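Local coordinates for uncharacterized protein (Listeria monocytogenes, PDB 3MAB) that is of unknown function but has the all-helical fold of the TfoX C-terminal domain, a helix-hairpin-helix relative that may take part in macromolecular recognition, at residues A23-P28 with K37-R42; S7-I12 with E59-G64; V50-L55 with K80-L85; E54-E59 with A73-L78. The protein carries 2 engineered substitutions. All coordinates share one frame; numbering follows the deposited sequence.

Contact 1: A23-P28 with K37-R42; sequences AGIKTP and KEAFLR
A39 and R42, one turn apart on helix 28-46, meet the loop that follows helix 14-22. Just before them E38 turns its carboxylate to the arginine, OE2 taking R42 NH1 in a salt bridge of 2.9 Å that lies near the guanidinium plane. The methyl of A39 meets the far end of I25, whose CD1 lies 3.6 Å from A39 CB; V34 and L31 of the same helix also touch I25, so this isoleucine is buried against its flank. In R42 the aliphatic root packs first, CB standing 3.8 Å from A23 CB, and the chain then bends at chi3 (66°) to bring the guanidinium back over the loop. A23 is the first residue past helix 14-22, which ends in a Schellman motif with G24, at positive phi, as C-prime. The guanidinium lies with one face over I25 CG1, while NH2 donates to A23 O at 2.9 Å, close to the guanidinium plane and onto a carbonyl lone pair. R42 NE adds a weak bond to the same oxygen, 3.3 Å from A23 O, and a water also joins R42 NE to A23 O.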
# COMPACT_ATOMS: atom_id res chain seq x y z
N ALA B 23 0.06 3.10 -20.00
CA ALA B 23 1.32 2.38 -20.27
C ALA B 23 1.18 0.87 -20.40
O ALA B 23 2.20 0.21 -20.60
CB ALA B 23 2.35 2.70 -19.22
N GLY B 24 -0.03 0.33 -20.39
CA GLY B 24 -0.25 -1.10 -20.64
C GLY B 24 -0.20 -1.98 -19.42
O GLY B 24 -0.16 -3.22 -19.54
N ILE B 25 -0.25 -1.36 -18.24
CA ILE B 25 -0.25 -2.07 -16.96
C ILE B 25 -1.62 -1.87 -16.36
O ILE B 25 -1.92 -0.79 -15.87
CB ILE B 25 0.87 -1.56 -16.05
CG1 ILE B 25 2.23 -1.82 -16.71
CG2 ILE B 25 0.72 -2.20 -14.65
CD1 ILE B 25 3.30 -0.99 -16.03
N LYS B 26 -2.49 -2.88 -16.46
CA LYS B 26 -3.92 -2.66 -16.23
C LYS B 26 -4.51 -3.26 -14.96
O LYS B 26 -5.63 -2.90 -14.59
CB LYS B 26 -4.76 -3.16 -17.44
CG LYS B 26 -4.22 -2.65 -18.80
CD LYS B 26 -5.22 -2.81 -19.91
CE LYS B 26 -4.63 -3.20 -21.28
NZ LYS B 26 -3.25 -2.73 -21.64
N THR B 27 -3.73 -4.08 -14.27
CA THR B 27 -4.20 -4.79 -13.07
C THR B 27 -3.09 -4.89 -12.05
O THR B 27 -1.92 -4.76 -12.42
CB THR B 27 -4.60 -6.24 -13.43
OG1 THR B 27 -3.44 -7.00 -13.75
CG2 THR B 27 -5.65 -6.29 -14.61
N PRO B 28 -3.45 -5.15 -10.77
CA PRO B 28 -2.40 -5.39 -9.78
C PRO B 28 -1.45 -6.52 -10.13
O PRO B 28 -0.28 -6.42 -9.81
CB PRO B 28 -3.21 -5.73 -8.51
CG PRO B 28 -4.47 -4.91 -8.70
CD PRO B 28 -4.78 -4.99 -10.12
N LYS B 37 10.23 -0.60 -10.99
CA LYS B 37 11.16 0.12 -11.85
C LYS B 37 10.70 0.09 -13.31
O LYS B 37 10.70 1.12 -14.00
CB LYS B 37 12.57 -0.43 -11.73
CG LYS B 37 13.20 -0.15 -10.35
CD LYS B 37 14.64 -0.73 -10.38
CE LYS B 37 15.30 -0.63 -9.01
NZ LYS B 37 16.34 -1.71 -8.82
N GLU B 38 10.29 -1.09 -13.78
CA GLU B 38 9.79 -1.19 -15.16
C GLU B 38 8.49 -0.34 -15.30
O GLU B 38 8.33 0.37 -16.26
CB GLU B 38 9.51 -2.62 -15.56
CG GLU B 38 8.94 -2.63 -16.99
CD GLU B 38 8.77 -3.97 -17.63
OE1 GLU B 38 9.48 -4.95 -17.32
OE2 GLU B 38 7.87 -4.06 -18.53
N ALA B 39 7.58 -0.44 -14.34
CA ALA B 39 6.33 0.31 -14.44
C ALA B 39 6.63 1.82 -14.48
O ALA B 39 6.08 2.57 -15.29
CB ALA B 39 5.41 -0.05 -13.31
N PHE B 40 7.53 2.25 -13.63
CA PHE B 40 7.95 3.65 -13.60
C PHE B 40 8.52 4.06 -14.95
O PHE B 40 8.16 5.11 -15.45
CB PHE B 40 8.96 3.95 -12.49
CG PHE B 40 9.37 5.36 -12.44
CD1 PHE B 40 8.62 6.25 -11.71
CD2 PHE B 40 10.48 5.84 -13.11
CE1 PHE B 40 8.93 7.57 -11.68
CE2 PHE B 40 10.78 7.21 -13.05
CZ PHE B 40 10.00 8.05 -12.32
N LEU B 41 9.41 3.25 -15.54
CA LEU B 41 10.04 3.61 -16.81
C LEU B 41 8.95 3.81 -17.89
O LEU B 41 9.04 4.67 -18.77
CB LEU B 41 11.05 2.56 -17.25
CG LEU B 41 12.39 2.61 -16.56
CD1 LEU B 41 13.20 1.45 -17.00
CD2 LEU B 41 13.14 3.94 -16.79
N ARG B 42 7.97 2.91 -17.86
CA ARG B 42 6.90 2.97 -18.85
C ARG B 42 6.09 4.28 -18.75
O ARG B 42 5.71 4.81 -19.76
CB ARG B 42 6.04 1.70 -18.79
CG ARG B 42 6.82 0.58 -19.36
CD ARG B 42 6.41 -0.84 -19.13
NE ARG B 42 5.16 -1.12 -19.77
CZ ARG B 42 4.58 -2.32 -19.84
NH1 ARG B 42 5.17 -3.41 -19.42
NH2 ARG B 42 3.36 -2.42 -20.37
O HOH W 1 4.62 0.84 -22.09
O HOH W 2 1.37 -4.52 -21.00

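Contact 2: S7-I12 with E59-G64; sequences SELPNI and EGAVQG
The methyl of A61 lies against a turn formed by L9, P10, N11 and I12, where L9, I12 and the carbonyl oxygen of P10 meet it. I12 reaches it with the end of its chain, CD1 lying 3.5 Å from A61 CB; L9 comes with its root, CB at 4.1 Å from A61 CB. From another side the backbone oxygen of P10 approaches, P10 O to A61 CB being 3.4 Å. The proline ring lies along the end of helix 52-63, its CG 3.7 Å from G64 C. A type II beta turn, with N11 at positive phi in its third position, is thus laid against a helix that ends in a Schellman motif at G64. N11 holds its CG anti to its carbonyl carbon (chi1 -39°), which carries the amide over the backbone of G60: ND2 is 3.5 Å from G60 C, where glycine presents no side chain. The amide's polar partners lie beyond this pair, ND2 donating to I65 O and OD1 accepting from W67 N, which ties the turn to the loop after the helix. L31 of helix 28-46 touches both A61 and I12, whereas P10 also packs on S53 of the second subunit.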
# COMPACT_ATOMS: atom_id res chain seq x y z
N SER B 7 -6.31 1.12 -8.39
CA SER B 7 -6.55 2.22 -7.46
C SER B 7 -7.00 1.72 -6.08
O SER B 7 -7.24 2.55 -5.22
CB SER B 7 -7.59 3.17 -8.04
OG SER B 7 -8.82 2.52 -8.20
N GLU B 8 -7.17 0.40 -5.88
CA GLU B 8 -7.37 -0.14 -4.53
C GLU B 8 -6.05 -0.55 -3.85
O GLU B 8 -6.05 -0.88 -2.66
CB GLU B 8 -8.29 -1.35 -4.53
CG GLU B 8 -9.73 -0.99 -4.94
CD GLU B 8 -10.62 -2.20 -5.15
OE1 GLU B 8 -10.25 -3.07 -5.96
OE2 GLU B 8 -11.75 -2.24 -4.57
N LEU B 9 -4.96 -0.54 -4.59
CA LEU B 9 -3.65 -0.82 -4.00
C LEU B 9 -3.12 0.37 -3.23
O LEU B 9 -3.41 1.54 -3.56
CB LEU B 9 -2.64 -1.16 -5.05
CG LEU B 9 -2.98 -2.31 -5.97
CD1 LEU B 9 -1.86 -2.48 -6.98
CD2 LEU B 9 -3.34 -3.65 -5.29
N PRO B 10 -2.30 0.10 -2.19
CA PRO B 10 -1.72 1.24 -1.45
C PRO B 10 -0.98 2.21 -2.38
O PRO B 10 -0.26 1.76 -3.31
CB PRO B 10 -0.74 0.58 -0.47
CG PRO B 10 -1.00 -0.87 -0.58
CD PRO B 10 -1.80 -1.20 -1.72
N ASN B 11 -1.10 3.52 -2.14
CA ASN B 11 -0.42 4.61 -2.83
C ASN B 11 -0.86 4.93 -4.23
O ASN B 11 -0.32 5.87 -4.80
CB ASN B 11 1.11 4.36 -2.85
CG ASN B 11 1.61 3.77 -1.56
OD1 ASN B 11 1.48 4.40 -0.52
ND2 ASN B 11 2.14 2.55 -1.61
N ILE B 12 -1.74 4.14 -4.82
CA ILE B 12 -2.16 4.36 -6.20
C ILE B 12 -3.43 5.18 -6.28
O ILE B 12 -4.49 4.64 -6.04
CB ILE B 12 -2.30 3.04 -6.99
CG1 ILE B 12 -1.00 2.25 -6.86
CG2 ILE B 12 -2.61 3.38 -8.48
CD1 ILE B 12 -0.83 1.09 -7.80
N GLU B 59 6.44 0.98 -5.78
CA GLU B 59 7.08 -0.08 -5.01
C GLU B 59 6.26 -0.44 -3.81
O GLU B 59 6.10 -1.62 -3.48
CB GLU B 59 8.51 0.30 -4.58
CG GLU B 59 9.26 -0.74 -3.80
CD GLU B 59 9.53 -2.02 -4.55
OE1 GLU B 59 9.60 -1.97 -5.79
OE2 GLU B 59 9.75 -3.08 -3.92
N GLY B 60 5.70 0.57 -3.13
CA GLY B 60 4.83 0.31 -2.01
C GLY B 60 3.60 -0.49 -2.47
O GLY B 60 3.20 -1.45 -1.82
N ALA B 61 3.05 -0.16 -3.61
CA ALA B 61 1.91 -0.94 -4.14
C ALA B 61 2.28 -2.41 -4.35
O ALA B 61 1.53 -3.32 -3.94
CB ALA B 61 1.38 -0.30 -5.44
N VAL B 62 3.43 -2.64 -4.97
CA VAL B 62 3.94 -3.99 -5.21
C VAL B 62 4.10 -4.77 -3.92
O VAL B 62 3.75 -5.97 -3.83
CB VAL B 62 5.26 -3.94 -6.02
CG1 VAL B 62 5.95 -5.32 -6.07
CG2 VAL B 62 4.98 -3.39 -7.48
N GLN B 63 4.60 -4.10 -2.89
CA GLN B 63 4.83 -4.72 -1.58
C GLN B 63 3.62 -4.78 -0.74
O GLN B 63 3.64 -5.38 0.35
CB GLN B 63 5.96 -3.99 -0.83
CG GLN B 63 7.27 -4.23 -1.47
CD GLN B 63 8.43 -3.84 -0.58
OE1 GLN B 63 8.31 -3.95 0.66
NE2 GLN B 63 9.54 -3.40 -1.16
N GLY B 64 2.52 -4.15 -1.16
CA GLY B 64 1.33 -4.10 -0.33
C GLY B 64 1.38 -3.23 0.92
O GLY B 64 0.69 -3.49 1.92

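Contact 3: V50-L55 with K80-L85; sequences VCMSEL and KFHQSL. Engineered in segment 50-55: M52 (natural residue Leu).
This is a partly buried contact of H82, near the end of helix 72-85, with the backbone and side chains at the start of helix 52-63. No direct hydrogen bond crosses it. H82 has CG anti to its backbone N (chi1 -175°), extending the imidazole toward the start of the other helix. Over one face of the ring, offset toward the rim, sits the backbone N of M52, and H82 NE2 comes within 3.7 Å of C51 CA. At the ring edge, in its plane, a water lies 2.7 Å from H82 NE2; its approach to V50 O is doubtfully short. M52, an engineered residue where the natural sequence has leucine, folds back at chi2 and chi3 so that SD lies 3.6 Å from H82 CB. The sulfur stands 4.4 Å from the imidazole centroid, 39° off the ring normal, an oblique sulfur-aromatic contact. On the inner side, L55 CD2 meets the edge of the F81 ring, 3.8 Å from F81 CD2, while L85 lies over one face of that ring. F40 of helix 28-46 backs L55 and V50 from the core. Within the first turn, E54 OE2 accepts from C51 N (2.7 Å), the residue at the N-cap position. The contact joins the last two helices of the four-helix TfoX C-terminal domain.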
# COMPACT_ATOMS: atom_id res chain seq x y z
N VAL B 50 6.85 12.46 -14.18
CA VAL B 50 6.63 11.51 -13.07
C VAL B 50 7.95 11.36 -12.35
O VAL B 50 9.03 11.41 -12.94
CB VAL B 50 6.19 10.14 -13.52
CG1 VAL B 50 4.85 10.21 -14.23
CG2 VAL B 50 7.23 9.45 -14.37
N CYS B 51 7.89 11.23 -11.04
CA CYS B 51 9.13 11.39 -10.29
C CYS B 51 9.16 10.51 -9.07
O CYS B 51 8.53 9.44 -9.02
CB CYS B 51 9.31 12.85 -9.92
SG CYS B 51 8.04 13.35 -8.77
N MET B 52 9.97 10.89 -8.08
CA MET B 52 10.32 9.96 -7.05
C MET B 52 9.11 9.48 -6.32
O MET B 52 9.00 8.33 -5.91
CB MET B 52 11.27 10.63 -6.05
CG MET B 52 12.01 9.69 -5.24
SD MET B 52 12.98 8.51 -6.20
CE MET B 52 12.65 7.18 -5.09
N SER B 53 8.22 10.42 -6.06
CA SER B 53 6.93 10.12 -5.46
C SER B 53 6.22 8.97 -6.11
O SER B 53 5.77 8.05 -5.39
CB SER B 53 6.04 11.36 -5.49
OG SER B 53 6.77 12.43 -4.92
N GLU B 54 6.12 8.98 -7.42
CA GLU B 54 5.44 7.93 -8.14
C GLU B 54 6.21 6.57 -8.01
O GLU B 54 5.62 5.50 -7.88
CB GLU B 54 5.27 8.24 -9.63
CG GLU B 54 4.15 9.11 -10.00
CD GLU B 54 4.50 10.56 -10.05
OE1 GLU B 54 3.65 11.31 -10.55
OE2 GLU B 54 5.59 10.97 -9.61
N LEU B 55 7.55 6.61 -8.05
CA LEU B 55 8.33 5.38 -7.89
C LEU B 55 8.17 4.73 -6.54
O LEU B 55 7.96 3.53 -6.43
CB LEU B 55 9.82 5.71 -8.16
CG LEU B 55 10.80 4.56 -8.12
CD1 LEU B 55 10.40 3.40 -9.05
CD2 LEU B 55 12.17 5.05 -8.46
N LYS B 80 18.63 5.77 -6.07
CA LYS B 80 19.80 5.64 -6.95
C LYS B 80 19.31 5.46 -8.39
O LYS B 80 19.89 6.03 -9.31
CB LYS B 80 20.66 4.47 -6.53
CG LYS B 80 21.39 4.68 -5.28
CD LYS B 80 22.03 6.07 -5.11
CE LYS B 80 21.90 6.54 -3.63
NZ LYS B 80 20.48 6.58 -3.13
N PHE B 81 18.32 4.64 -8.62
CA PHE B 81 17.74 4.38 -9.95
C PHE B 81 17.19 5.67 -10.52
O PHE B 81 17.54 6.08 -11.63
CB PHE B 81 16.71 3.28 -9.85
CG PHE B 81 15.86 3.11 -11.06
CD1 PHE B 81 16.38 2.65 -12.28
CD2 PHE B 81 14.55 3.44 -11.01
CE1 PHE B 81 15.56 2.49 -13.37
CE2 PHE B 81 13.73 3.29 -12.11
CZ PHE B 81 14.25 2.80 -13.27
N HIS B 82 16.41 6.40 -9.76
CA HIS B 82 15.79 7.58 -10.25
C HIS B 82 16.84 8.64 -10.58
O HIS B 82 16.75 9.31 -11.61
CB HIS B 82 14.79 8.13 -9.25
CG HIS B 82 14.05 9.29 -9.77
ND1 HIS B 82 14.32 10.58 -9.36
CD2 HIS B 82 13.06 9.39 -10.69
CE1 HIS B 82 13.52 11.42 -10.01
NE2 HIS B 82 12.77 10.73 -10.84
N GLN B 83 17.81 8.80 -9.72
CA GLN B 83 18.88 9.77 -9.96
C GLN B 83 19.57 9.42 -11.26
O GLN B 83 19.87 10.32 -12.06
CB GLN B 83 19.89 9.79 -8.83
CG GLN B 83 19.39 10.49 -7.59
CD GLN B 83 20.26 10.24 -6.35
OE1 GLN B 83 21.24 9.48 -6.39
NE2 GLN B 83 19.92 10.90 -5.23
N SER B 84 19.87 8.15 -11.51
CA SER B 84 20.56 7.73 -12.74
C SER B 84 19.71 8.06 -13.95
O SER B 84 20.26 8.48 -14.98
CB SER B 84 20.86 6.23 -12.68
OG SER B 84 21.62 5.94 -11.52
N LEU B 85 18.39 7.90 -13.86
CA LEU B 85 17.53 8.17 -15.01
C LEU B 85 17.52 9.64 -15.34
O LEU B 85 17.41 10.04 -16.52
CB LEU B 85 16.11 7.79 -14.65
CG LEU B 85 15.80 6.34 -14.72
CD1 LEU B 85 14.27 6.22 -14.40
CD2 LEU B 85 16.13 5.76 -16.06
O HOH W 3 11.39 12.09 -12.79

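Contact 4: E54-E59 with A73-L78; sequences ELYALE and AKKIEL
L78, Y56 and E59 lose the greatest area here, and L78 sits between L55, Y56 and E59. Its CG lies anti to the carbonyl carbon (chi1 -66°), directing the branched end at helix 52-63. L78 CD1 reaches the edge of the Y56 ring in its plane, 3.7 Å from Y56 CD1, and lies equally 3.7 Å from E59 CB; L78 CB packs 3.8 Å from L55 CD2. Y56 points its ring edge at helix 72-85 and crosses K75 at about a right angle, OH 3.6 Å from K75 CB. E59 bends at chi2 (63°), and its carboxylate passes across the aliphatic part of K74, OE2 being 3.6 Å from K74 CE. The charges stay beyond salt-bridge distance: K74 NZ pairs with E77 OE1 instead. A water joins K74 NZ to E59 OE1, which also accepts from S36 OG of helix 28-46; with Q63 NE2 on OE2, several donors grip a largely buried carboxylate. The axes of segments 54-59 and 73-78 approach to 10.6 Å, at 135°, an oblique, roughly antiparallel packing of the last two helices in the all-helical TfoX C-terminal domain.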
# COMPACT_ATOMS: atom_id res chain seq x y z
N GLU B 54 6.12 8.98 -7.42
CA GLU B 54 5.44 7.93 -8.14
C GLU B 54 6.21 6.57 -8.01
O GLU B 54 5.62 5.50 -7.88
CB GLU B 54 5.27 8.24 -9.63
CG GLU B 54 4.15 9.11 -10.00
CD GLU B 54 4.50 10.56 -10.05
OE1 GLU B 54 3.65 11.31 -10.55
OE2 GLU B 54 5.59 10.97 -9.61
N LEU B 55 7.55 6.61 -8.05
CA LEU B 55 8.33 5.38 -7.89
C LEU B 55 8.17 4.73 -6.54
O LEU B 55 7.96 3.53 -6.43
CB LEU B 55 9.82 5.71 -8.16
CG LEU B 55 10.80 4.56 -8.12
CD1 LEU B 55 10.40 3.40 -9.05
CD2 LEU B 55 12.17 5.05 -8.46
N TYR B 56 8.25 5.51 -5.49
CA TYR B 56 7.93 5.01 -4.16
C TYR B 56 6.54 4.44 -4.10
O TYR B 56 6.34 3.37 -3.48
CB TYR B 56 8.09 6.13 -3.12
CG TYR B 56 9.49 6.48 -2.63
CD1 TYR B 56 10.59 5.69 -2.86
CD2 TYR B 56 9.66 7.60 -1.84
CE1 TYR B 56 11.88 6.05 -2.41
CE2 TYR B 56 10.97 7.96 -1.39
CZ TYR B 56 12.01 7.15 -1.67
OH TYR B 56 13.23 7.53 -1.16
N ALA B 57 5.55 5.14 -4.67
CA ALA B 57 4.16 4.66 -4.66
C ALA B 57 4.02 3.31 -5.30
O ALA B 57 3.35 2.42 -4.78
CB ALA B 57 3.24 5.67 -5.36
N LEU B 58 4.69 3.13 -6.43
CA LEU B 58 4.63 1.91 -7.18
C LEU B 58 5.28 0.75 -6.41
O LEU B 58 4.74 -0.35 -6.37
CB LEU B 58 5.28 2.05 -8.55
CG LEU B 58 4.53 2.94 -9.49
CD1 LEU B 58 5.38 3.23 -10.72
CD2 LEU B 58 3.24 2.34 -9.98
N GLU B 59 6.44 0.98 -5.78
CA GLU B 59 7.08 -0.08 -5.01
C GLU B 59 6.26 -0.44 -3.81
O GLU B 59 6.10 -1.62 -3.48
CB GLU B 59 8.51 0.30 -4.58
CG GLU B 59 9.26 -0.74 -3.80
CD GLU B 59 9.53 -2.02 -4.55
OE1 GLU B 59 9.60 -1.97 -5.79
OE2 GLU B 59 9.75 -3.08 -3.92
N ALA B 73 16.74 0.45 2.85
CA ALA B 73 17.54 -0.06 1.74
C ALA B 73 16.80 0.05 0.41
O ALA B 73 17.37 0.43 -0.61
CB ALA B 73 17.95 -1.45 1.98
N LYS B 74 15.52 -0.25 0.41
CA LYS B 74 14.72 -0.16 -0.78
C LYS B 74 14.57 1.26 -1.20
O LYS B 74 14.67 1.57 -2.39
CB LYS B 74 13.36 -0.80 -0.57
CG LYS B 74 12.44 -0.83 -1.81
CD LYS B 74 13.01 -1.49 -3.00
CE LYS B 74 13.16 -2.93 -2.84
NZ LYS B 74 13.80 -3.48 -4.05
N LYS B 75 14.32 2.17 -0.26
CA LYS B 75 14.20 3.59 -0.64
C LYS B 75 15.49 4.11 -1.29
O LYS B 75 15.44 4.84 -2.31
CB LYS B 75 13.88 4.45 0.55
CG LYS B 75 12.52 4.26 1.14
CD LYS B 75 12.34 5.27 2.30
CE LYS B 75 11.09 5.03 3.06
NZ LYS B 75 11.32 5.32 4.51
N ILE B 76 16.65 3.73 -0.73
CA ILE B 76 17.92 4.14 -1.30
C ILE B 76 18.12 3.53 -2.67
O ILE B 76 18.62 4.19 -3.59
CB ILE B 76 19.08 3.88 -0.30
CG1 ILE B 76 18.96 4.92 0.82
CG2 ILE B 76 20.46 3.96 -1.02
CD1 ILE B 76 19.78 4.57 2.05
N GLU B 77 17.76 2.27 -2.87
CA GLU B 77 17.84 1.61 -4.16
C GLU B 77 17.03 2.37 -5.21
O GLU B 77 17.48 2.62 -6.37
CB GLU B 77 17.37 0.16 -4.00
CG GLU B 77 17.29 -0.62 -5.31
CD GLU B 77 16.60 -1.95 -5.18
OE1 GLU B 77 16.20 -2.33 -4.07
OE2 GLU B 77 16.51 -2.64 -6.21
N LEU B 78 15.83 2.80 -4.84
CA LEU B 78 14.95 3.45 -5.78
C LEU B 78 15.50 4.82 -6.09
O LEU B 78 15.44 5.27 -7.24
CB LEU B 78 13.52 3.52 -5.20
CG LEU B 78 12.85 2.17 -5.01
CD1 LEU B 78 11.55 2.37 -4.26
CD2 LEU B 78 12.59 1.41 -6.28
O HOH W 4 12.41 -2.69 -6.53

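How the contacts relate
From the N terminus, the 7-12 turn comes first and waits for 59-64, so contact 2 closes the longest loop, one that encloses helices 14-22 and 28-46. Contact 1 is nested inside it, joining the loop after helix 14-22 to helix 28-46, and the two meet where P28 packs on L9. Contacts 3 and 4 open later on helix 52-63, from overlapping starts that share E54 and L55, and both close on helix 72-85; both cross contact 2, whose 59-64 segment follows 50-55 and starts at E59, the residue it shares with contact 4. F40 of contact 1 reaches both, and K37 pairs with E77 of contact 4, tying helix 28-46 to the two last helices.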